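Protein-tyrosine-phosphatase (Shewanella sp., PDB 2Z72) probably hydrolyses phosphate esters, phosphotyrosine among them, as a cold-active, zinc-containing phosphatase of the calcineurin-like phosphoesterase family. Local coordinates at residues Phe116-Tyr130 / Tyr177-Leu191. Sequence-based numbering, arbitrary orientation. Where two conformers were deposited one is given.
Unlike the reference sequence in segment 177-191: Ser182 (reference Gly).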
# COMPACT_ATOMS: atom_id res chain seq x y z
N PHE A 116 3.84 5.99 -0.71
CA PHE A 116 4.40 7.28 -1.14
C PHE A 116 4.34 8.34 -0.04
O PHE A 116 3.50 8.32 0.85
CB PHE A 116 3.65 7.81 -2.32
CG PHE A 116 3.92 7.10 -3.62
CD1 PHE A 116 3.13 6.06 -4.08
CD2 PHE A 116 4.99 7.50 -4.40
CE1 PHE A 116 3.40 5.45 -5.27
CE2 PHE A 116 5.26 6.88 -5.57
CZ PHE A 116 4.47 5.88 -6.04
N ASP A 117 5.26 9.29 -0.20
CA ASP A 117 5.30 10.63 0.38
C ASP A 117 5.83 10.63 1.80
O ASP A 117 5.87 9.63 2.51
CB ASP A 117 3.92 11.29 0.27
CG ASP A 117 3.53 11.67 -1.14
OD1 ASP A 117 2.33 12.05 -1.33
OD2 ASP A 117 4.41 11.63 -2.04
N ARG A 118 6.28 11.84 2.16
CA ARG A 118 6.93 12.23 3.40
C ARG A 118 8.34 11.69 3.50
O ARG A 118 9.29 12.44 3.75
CB ARG A 118 6.10 11.91 4.66
CG ARG A 118 6.81 12.50 5.87
CD ARG A 118 5.95 12.25 7.13
NE ARG A 118 6.75 12.57 8.32
CZ ARG A 118 6.25 12.80 9.52
NH1 ARG A 118 4.93 12.74 9.71
NH2 ARG A 118 7.09 13.08 10.53
N GLY A 119 8.54 10.39 3.36
CA GLY A 119 9.83 9.78 3.60
C GLY A 119 10.76 9.78 2.41
O GLY A 119 10.42 10.15 1.31
N HIS A 120 11.97 9.35 2.70
CA HIS A 120 13.13 9.43 1.85
C HIS A 120 13.55 8.16 1.17
O HIS A 120 14.55 8.17 0.45
CB HIS A 120 14.33 10.00 2.66
CG HIS A 120 14.78 9.10 3.75
ND1 HIS A 120 14.05 8.73 4.86
CD2 HIS A 120 15.94 8.43 3.84
CE1 HIS A 120 14.74 7.88 5.63
NE2 HIS A 120 15.89 7.68 5.01
N GLN A 121 12.81 7.07 1.38
CA GLN A 121 13.14 5.77 0.83
C GLN A 121 11.97 5.19 0.08
O GLN A 121 11.67 3.98 0.12
CB GLN A 121 13.58 4.77 1.91
CG GLN A 121 14.71 5.25 2.84
CD GLN A 121 15.06 4.19 3.88
OE1 GLN A 121 14.30 3.98 4.81
NE2 GLN A 121 16.17 3.51 3.63
N VAL A 122 11.30 6.04 -0.72
CA VAL A 122 10.09 5.58 -1.44
C VAL A 122 10.39 4.48 -2.40
O VAL A 122 9.66 3.48 -2.46
CB VAL A 122 9.38 6.78 -2.08
CG1 VAL A 122 8.23 6.31 -2.97
CG2 VAL A 122 8.87 7.77 -1.05
N ASN A 123 11.39 4.61 -3.27
CA ASN A 123 11.66 3.57 -4.22
C ASN A 123 12.14 2.29 -3.59
O ASN A 123 11.86 1.20 -4.13
CB ASN A 123 12.60 4.06 -5.32
CG ASN A 123 11.90 5.04 -6.23
OD1 ASN A 123 10.82 4.76 -6.74
ND2 ASN A 123 12.49 6.24 -6.43
N GLU A 124 12.86 2.34 -2.50
CA GLU A 124 13.25 1.16 -1.75
C GLU A 124 11.98 0.41 -1.32
O GLU A 124 11.92 -0.80 -1.45
CB GLU A 124 14.11 1.51 -0.55
CG GLU A 124 15.50 2.07 -0.91
CD GLU A 124 15.58 3.45 -1.46
OE1 GLU A 124 14.63 4.25 -1.42
OE2 GLU A 124 16.69 3.75 -2.02
N VAL A 125 11.01 1.12 -0.77
CA VAL A 125 9.76 0.47 -0.38
C VAL A 125 9.06 -0.11 -1.57
O VAL A 125 8.58 -1.27 -1.53
CB VAL A 125 8.84 1.42 0.40
CG1 VAL A 125 7.56 0.65 0.77
CG2 VAL A 125 9.51 1.93 1.66
N LEU A 126 8.94 0.65 -2.66
CA LEU A 126 8.20 0.16 -3.82
C LEU A 126 8.80 -1.10 -4.38
O LEU A 126 8.11 -2.10 -4.63
CB LEU A 126 8.13 1.28 -4.87
CG LEU A 126 7.21 2.47 -4.56
CD1 LEU A 126 7.50 3.60 -5.52
CD2 LEU A 126 5.74 2.11 -4.67
N TRP A 127 10.12 -1.09 -4.61
CA TRP A 127 10.73 -2.28 -5.22
C TRP A 127 10.74 -3.46 -4.26
O TRP A 127 10.68 -4.60 -4.72
CB TRP A 127 12.14 -1.96 -5.77
CG TRP A 127 12.10 -1.12 -6.99
CD1 TRP A 127 12.50 0.16 -7.16
CD2 TRP A 127 11.57 -1.55 -8.27
NE1 TRP A 127 12.27 0.55 -8.44
CE2 TRP A 127 11.71 -0.47 -9.15
CE3 TRP A 127 11.02 -2.75 -8.77
CZ2 TRP A 127 11.31 -0.53 -10.48
CZ3 TRP A 127 10.62 -2.81 -10.08
CH2 TRP A 127 10.77 -1.72 -10.93
N PHE A 128 10.86 -3.22 -2.97
CA PHE A 128 10.76 -4.27 -2.00
C PHE A 128 9.36 -4.88 -2.07
O PHE A 128 9.24 -6.12 -2.08
CB PHE A 128 11.05 -3.73 -0.59
CG PHE A 128 10.73 -4.73 0.50
CD1 PHE A 128 11.52 -5.83 0.74
CD2 PHE A 128 9.61 -4.55 1.28
CE1 PHE A 128 11.21 -6.75 1.72
CE2 PHE A 128 9.29 -5.47 2.27
CZ PHE A 128 10.10 -6.56 2.52
N MET A 129 8.34 -4.07 -2.11
CA MET A 129 6.96 -4.60 -2.14
C MET A 129 6.67 -5.31 -3.45
O MET A 129 5.90 -6.28 -3.43
CB MET A 129 5.97 -3.49 -1.84
CG MET A 129 5.98 -2.97 -0.41
SD MET A 129 5.79 -4.24 0.85
CE MET A 129 4.16 -4.84 0.43
N TYR A 130 7.26 -4.86 -4.55
CA TYR A 130 7.11 -5.54 -5.84
C TYR A 130 7.70 -6.94 -5.74
O TYR A 130 7.10 -7.95 -6.11
CB TYR A 130 7.77 -4.66 -6.87
CG TYR A 130 7.77 -5.10 -8.31
CD1 TYR A 130 8.61 -6.10 -8.76
CD2 TYR A 130 6.95 -4.52 -9.26
CE1 TYR A 130 8.64 -6.52 -10.07
CE2 TYR A 130 6.98 -4.88 -10.59
CZ TYR A 130 7.84 -5.89 -10.98
OH TYR A 130 7.94 -6.31 -12.31
N TYR A 177 7.15 14.49 -11.09
CA TYR A 177 7.17 13.30 -10.28
C TYR A 177 6.04 12.34 -10.62
O TYR A 177 6.24 11.13 -10.61
CB TYR A 177 7.08 13.69 -8.81
CG TYR A 177 7.33 12.62 -7.81
CD1 TYR A 177 6.25 12.02 -7.13
CD2 TYR A 177 8.58 12.16 -7.44
CE1 TYR A 177 6.45 11.02 -6.19
CE2 TYR A 177 8.80 11.21 -6.52
CZ TYR A 177 7.71 10.62 -5.88
OH TYR A 177 7.86 9.69 -4.92
N ASN A 178 4.87 12.85 -10.94
CA ASN A 178 3.78 11.96 -11.38
C ASN A 178 4.16 11.17 -12.60
O ASN A 178 3.68 10.02 -12.77
CB ASN A 178 2.52 12.79 -11.58
CG ASN A 178 2.65 13.93 -12.53
OD1 ASN A 178 3.48 14.82 -12.23
ND2 ASN A 178 1.90 14.00 -13.60
N LYS A 179 4.95 11.72 -13.48
CA LYS A 179 5.36 11.02 -14.72
C LYS A 179 6.50 10.07 -14.48
O LYS A 179 6.89 9.28 -15.36
CB LYS A 179 5.63 12.05 -15.79
CG LYS A 179 4.41 12.78 -16.23
CD LYS A 179 3.43 11.85 -16.94
CE LYS A 179 2.31 12.73 -17.56
NZ LYS A 179 1.11 11.88 -17.82
N LEU A 180 7.10 10.04 -13.30
CA LEU A 180 8.01 8.98 -12.92
C LEU A 180 7.28 7.73 -12.51
O LEU A 180 7.93 6.69 -12.34
CB LEU A 180 8.95 9.47 -11.81
CG LEU A 180 9.88 10.63 -12.16
CD1 LEU A 180 10.72 11.04 -10.95
CD2 LEU A 180 10.82 10.22 -13.30
N TYR A 181 5.98 7.80 -12.41
CA TYR A 181 5.11 6.67 -12.00
C TYR A 181 3.90 6.55 -12.91
O TYR A 181 2.85 6.04 -12.51
CB TYR A 181 4.65 6.83 -10.52
CG TYR A 181 5.88 6.86 -9.61
CD1 TYR A 181 6.53 5.67 -9.30
CD2 TYR A 181 6.43 8.01 -9.12
CE1 TYR A 181 7.68 5.66 -8.51
CE2 TYR A 181 7.55 8.04 -8.36
CZ TYR A 181 8.17 6.86 -8.03
OH TYR A 181 9.29 6.88 -7.23
N SER A 182 4.04 7.02 -14.15
CA SER A 182 2.94 6.98 -15.13
C SER A 182 2.74 5.59 -15.68
O SER A 182 3.45 4.62 -15.37
CB SER A 182 3.27 8.02 -16.21
OG SER A 182 4.42 7.57 -16.90
N ALA A 183 1.74 5.48 -16.57
CA ALA A 183 1.42 4.18 -17.16
C ALA A 183 2.48 3.61 -18.06
O ALA A 183 2.41 2.43 -18.45
CB ALA A 183 0.12 4.31 -17.93
N ASP A 184 3.50 4.38 -18.43
CA ASP A 184 4.61 3.92 -19.21
C ASP A 184 5.69 3.26 -18.35
O ASP A 184 6.65 2.71 -18.89
CB ASP A 184 5.30 5.07 -19.99
CG ASP A 184 5.72 6.20 -19.09
OD1 ASP A 184 6.87 6.67 -19.18
OD2 ASP A 184 4.91 6.70 -18.28
N THR A 185 5.54 3.37 -17.04
CA THR A 185 6.52 2.89 -16.13
C THR A 185 6.13 1.55 -15.52
O THR A 185 4.93 1.27 -15.32
CB THR A 185 6.84 3.89 -14.97
OG1 THR A 185 5.76 3.92 -14.06
CG2 THR A 185 7.15 5.29 -15.55
N GLU A 186 7.11 0.72 -15.19
CA GLU A 186 6.87 -0.55 -14.55
C GLU A 186 6.08 -0.40 -13.25
O GLU A 186 5.05 -1.08 -13.04
CB GLU A 186 8.19 -1.27 -14.27
CG GLU A 186 8.06 -2.67 -13.70
CD GLU A 186 7.47 -3.68 -14.64
OE1 GLU A 186 7.02 -4.75 -14.17
OE2 GLU A 186 7.38 -3.41 -15.85
N ILE A 187 6.54 0.47 -12.37
CA ILE A 187 5.85 0.69 -11.08
C ILE A 187 4.46 1.24 -11.34
O ILE A 187 3.51 0.82 -10.66
CB ILE A 187 6.69 1.55 -10.15
CG1 ILE A 187 7.98 0.87 -9.71
CG2 ILE A 187 5.85 1.99 -8.95
CD1 ILE A 187 7.82 -0.40 -8.92
N GLY A 188 4.31 2.16 -12.26
CA GLY A 188 3.02 2.72 -12.54
C GLY A 188 2.08 1.68 -13.05
O GLY A 188 0.86 1.73 -12.72
N GLN A 189 2.50 0.76 -13.90
CA GLN A 189 1.67 -0.31 -14.43
C GLN A 189 1.26 -1.25 -13.29
O GLN A 189 0.07 -1.65 -13.19
CB GLN A 189 2.45 -1.08 -15.49
CG GLN A 189 2.66 -0.27 -16.75
CD GLN A 189 3.79 -0.77 -17.61
OE1 GLN A 189 4.31 -1.84 -17.46
NE2 GLN A 189 4.16 0.09 -18.57
N TRP A 190 2.20 -1.60 -12.44
CA TRP A 190 1.93 -2.44 -11.28
C TRP A 190 0.91 -1.79 -10.38
O TRP A 190 -0.12 -2.42 -9.99
CB TRP A 190 3.22 -2.67 -10.57
CG TRP A 190 3.24 -3.43 -9.30
CD1 TRP A 190 2.89 -4.70 -9.00
CD2 TRP A 190 3.77 -2.90 -8.06
NE1 TRP A 190 3.13 -5.02 -7.69
CE2 TRP A 190 3.67 -3.91 -7.10
CE3 TRP A 190 4.28 -1.67 -7.70
CZ2 TRP A 190 4.09 -3.75 -5.78
CZ3 TRP A 190 4.71 -1.50 -6.39
CH2 TRP A 190 4.61 -2.52 -5.45
N LEU A 191 1.06 -0.52 -10.02
CA LEU A 191 0.11 0.16 -9.15
C LEU A 191 -1.26 0.23 -9.78
O LEU A 191 -2.26 0.10 -9.08
CB LEU A 191 0.61 1.56 -8.82
CG LEU A 191 1.86 1.62 -7.93
CD1 LEU A 191 2.38 3.05 -7.89
CD2 LEU A 191 1.57 1.11 -6.51
O HOH W 1 6.78 10.29 -2.45
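Phe116 drives its edge into one face of Tyr181, CE2 sitting over the ring centre in a T-shaped stack with planes at 84°; Tyr177 OH and Leu191 CD1 lie in plane at the edge of the Phe116 ring. Ile187 CD1 rests over the Trp127 six-membered ring, 3.6 Å from its centroid, a CH-pi contact. Tyr130 turns an edge to the Trp190 face, its CD2 3.8 Å from Trp190 CD2, and lays CB over the six-membered ring. CG anti to the backbone N (chi1 -179°) carries the Tyr130 ring over that face and its hydroxyl on to Glu186. Tyr130 OH donates to Glu186 OE1 at 2.6 Å, on the anti side and tilted out of the carboxylate plane, while Glu186 OE2 forms a salt bridge with Lys60. Tyr181 OH donates to Asn123 OD1 at 2.7 Å, while Leu126 CD1 packs 3.6 Å from Tyr181 CE1. A phenylalanine in place of Tyr181 would probably leave Asn123 OD1 without this donor. One water links Tyr177 OH to Asp117 OD2. The axes of helical segments 122-130 and 186-191 cross at 58°; strand 8-14 packs on Trp127 and Glu186, whereas helix 149-156 borders Phe116, about 9 Å from a bound zinc ion, and both tyrosines of 177-191.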